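CELL division inhibitor (Pyrococcus furiosus, PDB 1G3R) probably binds and hydrolyses ATP as a MinD-type P-loop ATPase of the kind that takes part in placing the cell division site. Local coordinates at residues 170-175 / 197-202. Residues are numbered along the deposited sequence; the frame is centred on the assembly and turned at random.
Sequences LNRYGR and IPEDPA. With ACP (phosphomethylphosphonic acid adenylate ester), chain C.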
ATOM      1  N   LEU A 170       8.615  -9.013  -4.179  1.00 56.64           N
ATOM      2  CA  LEU A 170       8.441  -9.766  -5.415  1.00 57.12           C
ATOM      3  C   LEU A 170       7.115 -10.509  -5.254  1.00 57.55           C
ATOM      4  O   LEU A 170       7.052 -11.597  -4.667  1.00 57.72           O
ATOM      5  CB  LEU A 170       9.588 -10.761  -5.621  1.00 56.64           C
ATOM      6  CG  LEU A 170      10.216 -10.877  -7.017  1.00 55.89           C
ATOM      7  CD1 LEU A 170      10.701 -12.310  -7.171  1.00 56.39           C
ATOM      8  CD2 LEU A 170       9.232 -10.545  -8.131  1.00 55.52           C
ATOM      9  N   ASN A 171       6.059  -9.898  -5.775  1.00 57.34           N
ATOM     10  CA  ASN A 171       4.721 -10.448  -5.674  1.00 57.65           C
ATOM     11  C   ASN A 171       4.347 -11.323  -6.853  1.00 58.58           C
ATOM     12  O   ASN A 171       4.844 -11.127  -7.961  1.00 58.82           O
ATOM     13  CB  ASN A 171       3.713  -9.305  -5.579  1.00 57.07           C
ATOM     14  CG  ASN A 171       2.310  -9.787  -5.278  1.00 55.61           C
ATOM     15  OD1 ASN A 171       1.330  -9.168  -5.687  1.00 54.74           O
ATOM     16  ND2 ASN A 171       2.208 -10.888  -4.548  1.00 55.02           N
ATOM     17  N   ARG A 172       3.463 -12.286  -6.604  1.00 59.37           N
ATOM     18  CA  ARG A 172       2.972 -13.168  -7.652  1.00 60.32           C
ATOM     19  C   ARG A 172       3.948 -14.245  -8.118  1.00 61.43           C
ATOM     20  O   ARG A 172       3.631 -15.015  -9.022  1.00 61.79           O
ATOM     21  CB  ARG A 172       2.546 -12.324  -8.853  1.00 59.31           C
ATOM     22  CG  ARG A 172       1.427 -11.334  -8.578  1.00 58.05           C
ATOM     23  CD  ARG A 172       0.094 -12.039  -8.644  1.00 57.81           C
ATOM     24  NE  ARG A 172      -0.946 -11.216  -9.249  1.00 56.76           N
ATOM     25  CZ  ARG A 172      -2.038 -11.709  -9.825  1.00 56.54           C
ATOM     26  NH1 ARG A 172      -2.230 -13.023  -9.877  1.00 55.62           N
ATOM     27  NH2 ARG A 172      -2.940 -10.891 -10.350  1.00 56.50           N
ATOM     28  N   TYR A 173       5.128 -14.305  -7.516  1.00 63.03           N
ATOM     29  CA  TYR A 173       6.113 -15.304  -7.915  1.00 64.76           C
ATOM     30  C   TYR A 173       5.515 -16.710  -7.926  1.00 65.88           C
ATOM     31  O   TYR A 173       4.664 -17.042  -7.102  1.00 66.22           O
ATOM     32  CB  TYR A 173       7.321 -15.285  -6.979  1.00 64.91           C
ATOM     33  CG  TYR A 173       8.394 -16.262  -7.395  1.00 65.59           C
ATOM     34  CD1 TYR A 173       9.084 -16.097  -8.600  1.00 65.89           C
ATOM     35  CD2 TYR A 173       8.701 -17.373  -6.602  1.00 65.46           C
ATOM     36  CE1 TYR A 173      10.056 -17.014  -9.010  1.00 66.18           C
ATOM     37  CE2 TYR A 173       9.671 -18.300  -7.001  1.00 65.47           C
ATOM     38  CZ  TYR A 173      10.345 -18.115  -8.206  1.00 66.09           C
ATOM     39  OH  TYR A 173      11.305 -19.026  -8.608  1.00 65.36           O
ATOM     40  N   GLY A 174       5.979 -17.539  -8.856  1.00 67.17           N
ATOM     41  CA  GLY A 174       5.466 -18.891  -8.956  1.00 68.42           C
ATOM     42  C   GLY A 174       4.154 -18.876  -9.711  1.00 69.62           C
ATOM     43  O   GLY A 174       3.312 -19.758  -9.539  1.00 69.87           O
ATOM     44  N   ARG A 175       3.983 -17.859 -10.549  1.00 70.66           N
ATOM     45  CA  ARG A 175       2.774 -17.699 -11.346  1.00 72.07           C
ATOM     46  C   ARG A 175       2.989 -18.278 -12.745  1.00 73.40           C
ATOM     47  O   ARG A 175       2.068 -18.824 -13.356  1.00 72.83           O
ATOM     48  CB  ARG A 175       2.431 -16.213 -11.446  1.00 71.51           C
ATOM     49  CG  ARG A 175       1.165 -15.900 -12.214  1.00 71.23           C
ATOM     50  CD  ARG A 175       0.960 -14.401 -12.287  1.00 71.28           C
ATOM     51  NE  ARG A 175      -0.298 -14.040 -12.931  1.00 71.90           N
ATOM     52  CZ  ARG A 175      -0.688 -12.789 -13.159  1.00 72.45           C
ATOM     53  NH1 ARG A 175      -1.853 -12.553 -13.751  1.00 72.41           N
ATOM     54  NH2 ARG A 175       0.087 -11.770 -12.800  1.00 72.05           N
ATOM     55  N   ILE A 197       6.087 -12.812  -2.258  1.00 51.82           N
ATOM     56  CA  ILE A 197       4.676 -13.126  -2.071  1.00 50.58           C
ATOM     57  C   ILE A 197       4.287 -14.022  -3.233  1.00 50.21           C
ATOM     58  O   ILE A 197       4.241 -13.576  -4.382  1.00 50.54           O
ATOM     59  CB  ILE A 197       3.796 -11.868  -2.102  1.00 49.90           C
ATOM     60  CG1 ILE A 197       4.237 -10.889  -1.010  1.00 49.65           C
ATOM     61  CG2 ILE A 197       2.351 -12.256  -1.905  1.00 49.74           C
ATOM     62  CD1 ILE A 197       4.069 -11.401   0.402  1.00 49.19           C
ATOM     63  N   PRO A 198       4.012 -15.305  -2.949  1.00 49.90           N
ATOM     64  CA  PRO A 198       3.628 -16.293  -3.961  1.00 49.53           C
ATOM     65  C   PRO A 198       2.273 -16.044  -4.603  1.00 48.98           C
ATOM     66  O   PRO A 198       1.439 -15.320  -4.069  1.00 48.86           O
ATOM     67  CB  PRO A 198       3.644 -17.599  -3.179  1.00 49.87           C
ATOM     68  CG  PRO A 198       3.173 -17.161  -1.830  1.00 49.24           C
ATOM     69  CD  PRO A 198       3.997 -15.913  -1.607  1.00 49.77           C
ATOM     70  N   GLU A 199       2.073 -16.641  -5.766  1.00 49.06           N
ATOM     71  CA  GLU A 199       0.804 -16.526  -6.468  1.00 49.13           C
ATOM     72  C   GLU A 199      -0.092 -17.502  -5.712  1.00 48.01           C
ATOM     73  O   GLU A 199      -0.026 -18.711  -5.928  1.00 48.12           O
ATOM     74  CB  GLU A 199       0.973 -16.968  -7.921  1.00 50.07           C
ATOM     75  CG  GLU A 199      -0.313 -17.050  -8.733  1.00 51.99           C
ATOM     76  CD  GLU A 199      -0.929 -15.695  -8.987  1.00 53.41           C
ATOM     77  OE1 GLU A 199      -0.163 -14.713  -9.105  1.00 54.12           O
ATOM     78  OE2 GLU A 199      -2.174 -15.613  -9.087  1.00 54.12           O
ATOM     79  N   ASP A 200      -0.906 -16.978  -4.803  1.00 46.54           N
ATOM     80  CA  ASP A 200      -1.784 -17.820  -4.001  1.00 44.68           C
ATOM     81  C   ASP A 200      -3.248 -17.406  -4.134  1.00 43.78           C
ATOM     82  O   ASP A 200      -3.615 -16.288  -3.778  1.00 43.79           O
ATOM     83  CB  ASP A 200      -1.353 -17.743  -2.536  1.00 43.59           C
ATOM     84  CG  ASP A 200      -2.026 -18.782  -1.672  1.00 43.14           C
ATOM     85  OD1 ASP A 200      -3.113 -19.265  -2.051  1.00 42.85           O
ATOM     86  OD2 ASP A 200      -1.471 -19.104  -0.603  1.00 42.39           O
ATOM     87  N   PRO A 201      -4.105 -18.306  -4.653  1.00 43.20           N
ATOM     88  CA  PRO A 201      -5.537 -18.034  -4.829  1.00 42.40           C
ATOM     89  C   PRO A 201      -6.173 -17.505  -3.540  1.00 42.39           C
ATOM     90  O   PRO A 201      -7.161 -16.765  -3.583  1.00 42.34           O
ATOM     91  CB  PRO A 201      -6.097 -19.395  -5.224  1.00 42.23           C
ATOM     92  CG  PRO A 201      -4.982 -19.996  -5.986  1.00 43.00           C
ATOM     93  CD  PRO A 201      -3.772 -19.657  -5.139  1.00 42.81           C
ATOM     94  N   ALA A 202      -5.599 -17.891  -2.401  1.00 41.56           N
ATOM     95  CA  ALA A 202      -6.086 -17.456  -1.095  1.00 41.79           C
ATOM     96  C   ALA A 202      -6.056 -15.936  -0.971  1.00 41.91           C
ATOM     97  O   ALA A 202      -6.913 -15.337  -0.319  1.00 41.87           O
ATOM     98  CB  ALA A 202      -5.243 -18.077   0.009  1.00 41.76           C
TER
HETATM   99  PG  ACP C 238      -4.091  -1.100  -9.498  1.00 51.83           P
HETATM  100  O1G ACP C 238      -2.954  -0.755 -10.244  1.00 52.61           O
HETATM  101  O2G ACP C 238      -5.322  -0.744 -10.179  1.00 51.97           O
HETATM  102  O3G ACP C 238      -4.014  -0.189  -8.282  1.00 52.43           O
HETATM  103  PB  ACP C 238      -3.151  -3.208  -7.587  1.00 49.21           P
HETATM  104  O1B ACP C 238      -1.725  -3.120  -7.739  1.00 48.56           O
HETATM  105  O2B ACP C 238      -3.558  -2.583  -6.313  1.00 49.06           O
HETATM  106  C3B ACP C 238      -4.074  -2.576  -8.855  1.00 50.13           C
HETATM  107  PA  ACP C 238      -4.337  -5.514  -6.458  1.00 46.93           P
HETATM  108  O1A ACP C 238      -5.711  -5.182  -6.349  1.00 46.06           O
HETATM  109  O2A ACP C 238      -3.634  -5.527  -5.195  1.00 46.00           O
HETATM  110  O3A ACP C 238      -3.560  -4.691  -7.459  1.00 48.47           O
HETATM  111  O5' ACP C 238      -4.308  -6.907  -7.012  1.00 46.98           O
HETATM  112  C5' ACP C 238      -4.926  -7.325  -8.274  1.00 47.30           C
HETATM  113  C4' ACP C 238      -5.607  -8.633  -8.114  1.00 47.53           C
HETATM  114  O4' ACP C 238      -4.645  -9.725  -8.021  1.00 47.09           O
HETATM  115  C3' ACP C 238      -6.440  -8.764  -6.869  1.00 47.53           C
HETATM  116  O3' ACP C 238      -7.711  -9.352  -7.157  1.00 48.86           O
HETATM  117  C2' ACP C 238      -5.674  -9.641  -5.935  1.00 47.03           C
HETATM  118  O2' ACP C 238      -6.452 -10.443  -5.062  1.00 47.72           O
HETATM  119  C1' ACP C 238      -4.845 -10.489  -6.807  1.00 47.16           C
HETATM  120  N9  ACP C 238      -3.474 -10.750  -6.290  1.00 46.75           N
HETATM  121  C8  ACP C 238      -2.442  -9.897  -5.878  1.00 46.15           C
HETATM  122  N7  ACP C 238      -1.355 -10.486  -5.474  1.00 46.77           N
HETATM  123  C5  ACP C 238      -1.648 -11.829  -5.615  1.00 46.72           C
HETATM  124  C6  ACP C 238      -0.895 -13.016  -5.352  1.00 46.61           C
HETATM  125  N6  ACP C 238       0.343 -12.922  -4.874  1.00 46.73           N
HETATM  126  N1  ACP C 238      -1.491 -14.254  -5.607  1.00 46.50           N
HETATM  127  C2  ACP C 238      -2.762 -14.326  -6.097  1.00 46.79           C
HETATM  128  N3  ACP C 238      -3.543 -13.249  -6.375  1.00 46.43           N
HETATM  129  C4  ACP C 238      -2.933 -12.026  -6.112  1.00 46.43           C
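I197 N donates to L170 O (2.9 Å) where strands 164-173 and 193-198, neighbouring parallel strands at one edge of the mostly parallel P-loop NTPase sheet, run side by side as the strands of a beta-alpha-beta unit. A beta bulge at R172 then shifts the register by one: N171 bridges I197, Y173 bridges P198, and I197 O faces the amides of both R172 and Y173 through weak bonds. E199 N closes the ladder on Y173 O (2.9 Å). This inner part is tight: the CG2 branch of I197 lies against the side chain of N171, while helix 221-235 packs on I197 through A225 and F226. The outer part is looser, a layer of charges beside exposed G174 and R175. Here R172, with CG anti to its carbonyl carbon (chi1 -61°) and its chain bent at chi2 and chi3, folds back so that NH1 meets E199 OE2 (2.7 Å) in a salt bridge, guanidinium and carboxylate nearly coplanar. The R175 guanidinium covers one face of the R172 guanidinium, its NH2 3.6 Å above that plane, and the E199 carboxylate beside them probably offsets the gathered positive charge. Against the opposite face, offset toward its rim, lies the adenine of the bound ATP analogue ACP, so the R172 group is held between R175 and the base. Replacing R172 with alanine is likely to leave E199 without its closest cationic mate in this contact and to uncover one face of the adenine. Along the base's edge, the backbone from P198 to D200 reads its Watson-Crick groups, a site also seen with ADP: ACP N6 donates to P198 O (2.8 Å, 164° at the hydrogen), and D200 N donates to ACP N1 (2.9 Å).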